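Local coordinates for protein flavin-dependent thymidylate synthase (Thermus thermophilus, PDB 6J61) that probably catalyses the reductive methylation of dUMP to dTMP, with methylenetetrahydrofolate as methyl donor and NADPH and bound FAD as reductants, at residues Ile7-Gln20 and Gln195-Arg207. Sequence-based numbering, arbitrary orientation.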
loop_
_atom_site.group_PDB
_atom_site.type_symbol
_atom_site.label_atom_id
_atom_site.label_comp_id
_atom_site.label_asym_id
_atom_site.label_seq_id
_atom_site.Cartn_x
_atom_site.Cartn_y
_atom_site.Cartn_z
ATOM N N ILE A 7 -17.528 -7.069 -21.844
ATOM C CA ILE A 7 -18.456 -8.105 -21.417
ATOM C C ILE A 7 -19.599 -7.464 -20.664
ATOM O O ILE A 7 -19.387 -6.689 -19.741
ATOM C CB ILE A 7 -17.797 -9.120 -20.471
ATOM C CG1 ILE A 7 -16.659 -9.852 -21.178
ATOM C CG2 ILE A 7 -18.847 -10.105 -19.961
ATOM C CD1 ILE A 7 -15.830 -10.681 -20.232
ATOM N N PRO A 8 -20.836 -7.778 -21.044
ATOM C CA PRO A 8 -21.961 -7.172 -20.326
ATOM C C PRO A 8 -22.178 -7.854 -18.983
ATOM O O PRO A 8 -21.968 -9.060 -18.849
ATOM C CB PRO A 8 -23.155 -7.413 -21.262
ATOM C CG PRO A 8 -22.527 -7.674 -22.598
ATOM C CD PRO A 8 -21.297 -8.468 -22.256
ATOM N N VAL A 9 -22.583 -7.078 -17.988
ATOM C CA VAL A 9 -22.883 -7.637 -16.679
ATOM C C VAL A 9 -24.134 -6.942 -16.196
ATOM O O VAL A 9 -24.294 -5.736 -16.375
ATOM C CB VAL A 9 -21.765 -7.405 -15.639
ATOM C CG1 VAL A 9 -22.098 -8.194 -14.369
ATOM C CG2 VAL A 9 -20.408 -7.819 -16.205
ATOM N N LEU A 10 -25.016 -7.709 -15.577
ATOM C CA LEU A 10 -26.278 -7.193 -15.073
ATOM C C LEU A 10 -27.074 -6.585 -16.214
ATOM O O LEU A 10 -26.781 -6.830 -17.387
ATOM C CB LEU A 10 -26.048 -6.156 -13.976
ATOM C CG LEU A 10 -25.261 -6.668 -12.769
ATOM C CD1 LEU A 10 -25.306 -5.619 -11.656
ATOM C CD2 LEU A 10 -25.850 -7.978 -12.285
ATOM N N ASP A 11 -28.073 -5.784 -15.869
ATOM C CA ASP A 11 -28.922 -5.183 -16.877
ATOM C C ASP A 11 -28.237 -4.118 -17.727
ATOM O O ASP A 11 -28.362 -4.137 -18.945
ATOM C CB ASP A 11 -30.193 -4.631 -16.219
ATOM C CG ASP A 11 -29.910 -3.500 -15.249
ATOM O OD1 ASP A 11 -28.813 -3.495 -14.655
ATOM O OD2 ASP A 11 -30.785 -2.623 -15.070
ATOM N N LYS A 12 -27.495 -3.210 -17.106
ATOM C CA LYS A 12 -26.841 -2.156 -17.874
ATOM C C LYS A 12 -25.331 -1.971 -17.646
ATOM O O LYS A 12 -24.748 -1.011 -18.142
ATOM C CB LYS A 12 -27.546 -0.826 -17.605
ATOM C CG LYS A 12 -29.061 -0.892 -17.637
ATOM C CD LYS A 12 -29.669 0.481 -17.317
ATOM C CE LYS A 12 -31.206 0.467 -17.291
ATOM N NZ LYS A 12 -31.774 -0.374 -16.203
ATOM N N GLY A 13 -24.693 -2.876 -16.912
ATOM C CA GLY A 13 -23.271 -2.726 -16.661
ATOM C C GLY A 13 -22.352 -3.429 -17.648
ATOM O O GLY A 13 -22.802 -3.990 -18.639
ATOM N N PHE A 14 -21.051 -3.390 -17.383
ATOM C CA PHE A 14 -20.083 -4.042 -18.257
ATOM C C PHE A 14 -18.653 -4.015 -17.713
ATOM O O PHE A 14 -18.363 -3.367 -16.711
ATOM C CB PHE A 14 -20.127 -3.409 -19.659
ATOM C CG PHE A 14 -19.740 -1.940 -19.700
ATOM C CD1 PHE A 14 -18.399 -1.551 -19.675
ATOM C CD2 PHE A 14 -20.718 -0.949 -19.794
ATOM C CE1 PHE A 14 -18.039 -0.200 -19.747
ATOM C CE2 PHE A 14 -20.366 0.407 -19.867
ATOM C CZ PHE A 14 -19.024 0.780 -19.844
ATOM N N VAL A 15 -17.773 -4.749 -18.378
ATOM C CA VAL A 15 -16.367 -4.812 -18.026
ATOM C C VAL A 15 -15.646 -4.796 -19.367
ATOM O O VAL A 15 -15.929 -5.625 -20.236
ATOM C CB VAL A 15 -16.026 -6.117 -17.259
ATOM C CG1 VAL A 15 -14.525 -6.242 -17.084
ATOM C CG2 VAL A 15 -16.693 -6.116 -15.896
ATOM N N ARG A 16 -14.733 -3.843 -19.539
ATOM C CA ARG A 16 -13.973 -3.701 -20.783
ATOM C C ARG A 16 -12.462 -3.608 -20.516
ATOM O O ARG A 16 -12.019 -2.805 -19.699
ATOM C CB ARG A 16 -14.468 -2.443 -21.536
ATOM C CG ARG A 16 -13.650 -2.028 -22.772
ATOM C CD ARG A 16 -14.382 -0.969 -23.622
ATOM N NE ARG A 16 -14.244 0.389 -23.097
ATOM C CZ ARG A 16 -13.130 1.116 -23.188
ATOM N NH1 ARG A 16 -12.055 0.620 -23.787
ATOM N NH2 ARG A 16 -13.078 2.336 -22.673
ATOM N N LEU A 17 -11.670 -4.432 -21.188
ATOM C CA LEU A 17 -10.222 -4.378 -20.990
ATOM C C LEU A 17 -9.653 -3.170 -21.735
ATOM O O LEU A 17 -9.625 -3.150 -22.959
ATOM C CB LEU A 17 -9.543 -5.652 -21.503
ATOM C CG LEU A 17 -8.015 -5.614 -21.372
ATOM C CD1 LEU A 17 -7.649 -5.625 -19.904
ATOM C CD2 LEU A 17 -7.371 -6.797 -22.080
ATOM N N VAL A 18 -9.195 -2.165 -21.002
ATOM C CA VAL A 18 -8.652 -0.980 -21.643
ATOM C C VAL A 18 -7.215 -1.220 -22.089
ATOM O O VAL A 18 -6.901 -1.025 -23.268
ATOM C CB VAL A 18 -8.778 0.246 -20.708
ATOM C CG1 VAL A 18 -8.099 1.461 -21.302
ATOM C CG2 VAL A 18 -10.254 0.544 -20.492
ATOM N N ASP A 19 -6.344 -1.656 -21.180
ATOM C CA ASP A 19 -4.955 -1.942 -21.556
ATOM C C ASP A 19 -4.421 -3.128 -20.766
ATOM O O ASP A 19 -5.078 -3.617 -19.845
ATOM C CB ASP A 19 -4.053 -0.728 -21.322
ATOM C CG ASP A 19 -2.767 -0.782 -22.148
ATOM O OD1 ASP A 19 -2.575 -1.770 -22.891
ATOM O OD2 ASP A 19 -1.945 0.163 -22.067
ATOM N N GLN A 20 -3.228 -3.589 -21.126
ATOM C CA GLN A 20 -2.619 -4.717 -20.455
ATOM C C GLN A 20 -1.110 -4.658 -20.624
ATOM O O GLN A 20 -0.620 -4.474 -21.731
ATOM C CB GLN A 20 -3.156 -6.022 -21.051
ATOM C CG GLN A 20 -2.807 -7.273 -20.266
ATOM C CD GLN A 20 -2.981 -8.559 -21.067
ATOM O OE1 GLN A 20 -4.001 -8.772 -21.733
ATOM N NE2 GLN A 20 -1.982 -9.439 -20.987
ATOM N N GLN A 195 -20.733 -11.672 -10.296
ATOM C CA GLN A 195 -20.897 -11.647 -11.743
ATOM C C GLN A 195 -19.826 -10.784 -12.381
ATOM O O GLN A 195 -19.303 -11.127 -13.434
ATOM C CB GLN A 195 -22.297 -11.134 -12.128
ATOM C CG GLN A 195 -23.454 -11.887 -11.462
ATOM C CD GLN A 195 -23.171 -13.381 -11.287
ATOM O OE1 GLN A 195 -22.898 -14.094 -12.254
ATOM N NE2 GLN A 195 -23.224 -13.855 -10.041
ATOM N N TYR A 196 -19.487 -9.668 -11.748
ATOM C CA TYR A 196 -18.444 -8.806 -12.293
ATOM C C TYR A 196 -17.100 -9.520 -12.220
ATOM O O TYR A 196 -16.275 -9.403 -13.115
ATOM C CB TYR A 196 -18.377 -7.477 -11.525
ATOM C CG TYR A 196 -19.358 -6.451 -12.028
ATOM C CD1 TYR A 196 -19.051 -5.647 -13.134
ATOM C CD2 TYR A 196 -20.613 -6.303 -11.426
ATOM C CE1 TYR A 196 -19.976 -4.720 -13.631
ATOM C CE2 TYR A 196 -21.536 -5.382 -11.908
ATOM C CZ TYR A 196 -21.214 -4.600 -13.012
ATOM O OH TYR A 196 -22.144 -3.726 -13.516
ATOM N N ALA A 197 -16.882 -10.262 -11.145
ATOM C CA ALA A 197 -15.632 -10.997 -10.990
ATOM C C ALA A 197 -15.549 -12.104 -12.058
ATOM O O ALA A 197 -14.467 -12.423 -12.555
ATOM C CB ALA A 197 -15.545 -11.587 -9.567
ATOM N N ARG A 198 -16.695 -12.683 -12.413
ATOM C CA ARG A 198 -16.727 -13.732 -13.431
ATOM C C ARG A 198 -16.280 -13.138 -14.771
ATOM O O ARG A 198 -15.458 -13.715 -15.492
ATOM C CB ARG A 198 -18.138 -14.325 -13.573
ATOM C CG ARG A 198 -18.611 -15.159 -12.386
ATOM C CD ARG A 198 -19.518 -16.301 -12.865
ATOM N NE ARG A 198 -20.820 -16.343 -12.188
ATOM C CZ ARG A 198 -21.069 -16.976 -11.041
ATOM N NH1 ARG A 198 -20.102 -17.644 -10.415
ATOM N NH2 ARG A 198 -22.294 -16.942 -10.517
ATOM N N ALA A 199 -16.826 -11.975 -15.093
ATOM C CA ALA A 199 -16.473 -11.295 -16.323
ATOM C C ALA A 199 -14.956 -11.103 -16.382
ATOM O O ALA A 199 -14.300 -11.454 -17.365
ATOM C CB ALA A 199 -17.174 -9.950 -16.375
ATOM N N ILE A 200 -14.404 -10.544 -15.316
ATOM C CA ILE A 200 -12.979 -10.297 -15.260
ATOM C C ILE A 200 -12.185 -11.587 -15.383
ATOM O O ILE A 200 -11.207 -11.658 -16.130
ATOM C CB ILE A 200 -12.612 -9.567 -13.952
ATOM C CG1 ILE A 200 -13.211 -8.163 -13.992
ATOM C CG2 ILE A 200 -11.096 -9.518 -13.764
ATOM C CD1 ILE A 200 -12.883 -7.329 -12.796
ATOM N N ALA A 201 -12.619 -12.605 -14.649
ATOM C CA ALA A 201 -11.950 -13.897 -14.667
ATOM C C ALA A 201 -11.848 -14.384 -16.112
ATOM O O ALA A 201 -10.795 -14.858 -16.562
ATOM C CB ALA A 201 -12.734 -14.892 -13.824
ATOM N N GLU A 202 -12.946 -14.250 -16.845
ATOM C CA GLU A 202 -12.957 -14.674 -18.233
ATOM C C GLU A 202 -11.872 -13.957 -19.035
ATOM O O GLU A 202 -11.119 -14.584 -19.781
ATOM C CB GLU A 202 -14.322 -14.401 -18.859
ATOM C CG GLU A 202 -14.671 -15.368 -19.959
ATOM C CD GLU A 202 -14.736 -16.803 -19.461
ATOM O OE1 GLU A 202 -15.594 -17.095 -18.594
ATOM O OE2 GLU A 202 -13.923 -17.633 -19.933
ATOM N N ILE A 203 -11.777 -12.642 -18.873
ATOM C CA ILE A 203 -10.780 -11.890 -19.613
ATOM C C ILE A 203 -9.372 -12.302 -19.228
ATOM O O ILE A 203 -8.504 -12.409 -20.085
ATOM C CB ILE A 203 -10.932 -10.370 -19.396
ATOM C CG1 ILE A 203 -12.317 -9.919 -19.837
ATOM C CG2 ILE A 203 -9.896 -9.620 -20.209
ATOM C CD1 ILE A 203 -12.588 -8.471 -19.538
ATOM N N VAL A 204 -9.140 -12.543 -17.944
ATOM C CA VAL A 204 -7.808 -12.933 -17.498
ATOM C C VAL A 204 -7.444 -14.331 -18.008
ATOM O O VAL A 204 -6.309 -14.571 -18.433
ATOM C CB VAL A 204 -7.704 -12.859 -15.942
ATOM C CG1 VAL A 204 -6.378 -13.417 -15.457
ATOM C CG2 VAL A 204 -7.826 -11.412 -15.495
ATOM N N LYS A 205 -8.412 -15.241 -17.986
ATOM C CA LYS A 205 -8.182 -16.603 -18.459
ATOM C C LYS A 205 -7.670 -16.624 -19.905
ATOM O O LYS A 205 -6.754 -17.377 -20.230
ATOM C CB LYS A 205 -9.464 -17.419 -18.346
ATOM C CG LYS A 205 -9.310 -18.864 -18.757
ATOM C CD LYS A 205 -10.616 -19.627 -18.530
ATOM C CE LYS A 205 -10.508 -21.092 -18.953
ATOM N NZ LYS A 205 -11.745 -21.868 -18.611
ATOM N N GLU A 206 -8.247 -15.795 -20.769
ATOM C CA GLU A 206 -7.794 -15.739 -22.157
ATOM C C GLU A 206 -6.442 -15.039 -22.319
ATOM O O GLU A 206 -5.622 -15.465 -23.123
ATOM C CB GLU A 206 -8.830 -15.031 -23.038
ATOM C CG GLU A 206 -9.771 -15.976 -23.809
ATOM C CD GLU A 206 -9.107 -16.645 -25.022
ATOM O OE1 GLU A 206 -8.735 -15.928 -25.980
ATOM O OE2 GLU A 206 -8.961 -17.887 -25.021
ATOM N N ARG A 207 -6.207 -13.984 -21.538
ATOM C CA ARG A 207 -4.966 -13.207 -21.631
ATOM C C ARG A 207 -3.715 -13.801 -20.969
ATOM O O ARG A 207 -2.622 -13.660 -21.503
ATOM C CB ARG A 207 -5.205 -11.799 -21.092
ATOM C CG ARG A 207 -6.569 -11.231 -21.426
ATOM C CD ARG A 207 -6.804 -11.055 -22.907
ATOM N NE ARG A 207 -5.875 -10.088 -23.474
ATOM C CZ ARG A 207 -6.112 -9.393 -24.583
ATOM N NH1 ARG A 207 -7.253 -9.558 -25.245
ATOM N NH2 ARG A 207 -5.211 -8.530 -25.031
#
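V9 and Y196 make the aromatic part of this contact. CG1 of V9 sits 3.7 Å from the centroid of the Y196 ring and 9° off its normal, a CH-pi contact over the face. V15 CG2 meets the ring edge at CD1, while the carbonyl O of F14 lies in the ring plane, 3.7 Å from CE1 of Y196. At the far end of the ring, Y196 OH passes close to the CA of G13, where there is no side chain to block its way, and hydrogen-bonds to K71 O on strand 65-73.

Aliphatic packing continues along the helix. A199 CB touches both V9 CG2 and V15 CG2, each at 3.9 Å. V15 has its CG1 branch trans to N, which carries it to I200 CG1 and I203 CD1. I7 runs past I203 in the opposite direction, its CD1 3.6 Å from I203 CG1.

Strands 7-9 and 13-20 form an antiparallel hairpin, with I7 and V15 a hydrogen-bonded pair, at the edge of the chain's five-stranded antiparallel sheet, in which strand 6-9 is an outermost strand. Helix 195-207 lies along one face, its axis crossing that of strand 13-20 at only -23°. I200 also packs on L177 and F180, and so bridges V15 of the hairpin and helix 174-184.

The one hydrogen bond between the segments lies at the C-terminal end of the helix. R207 NE donates to Q20 OE1 at 2.9 Å, almost in line with the C=O bond (160° at the oxygen) but tilted from the guanidinium plane. L17 CD2 covers one face of that guanidinium, 3.8 Å from R207 CZ, and Q20 NE2 turns to G22 O.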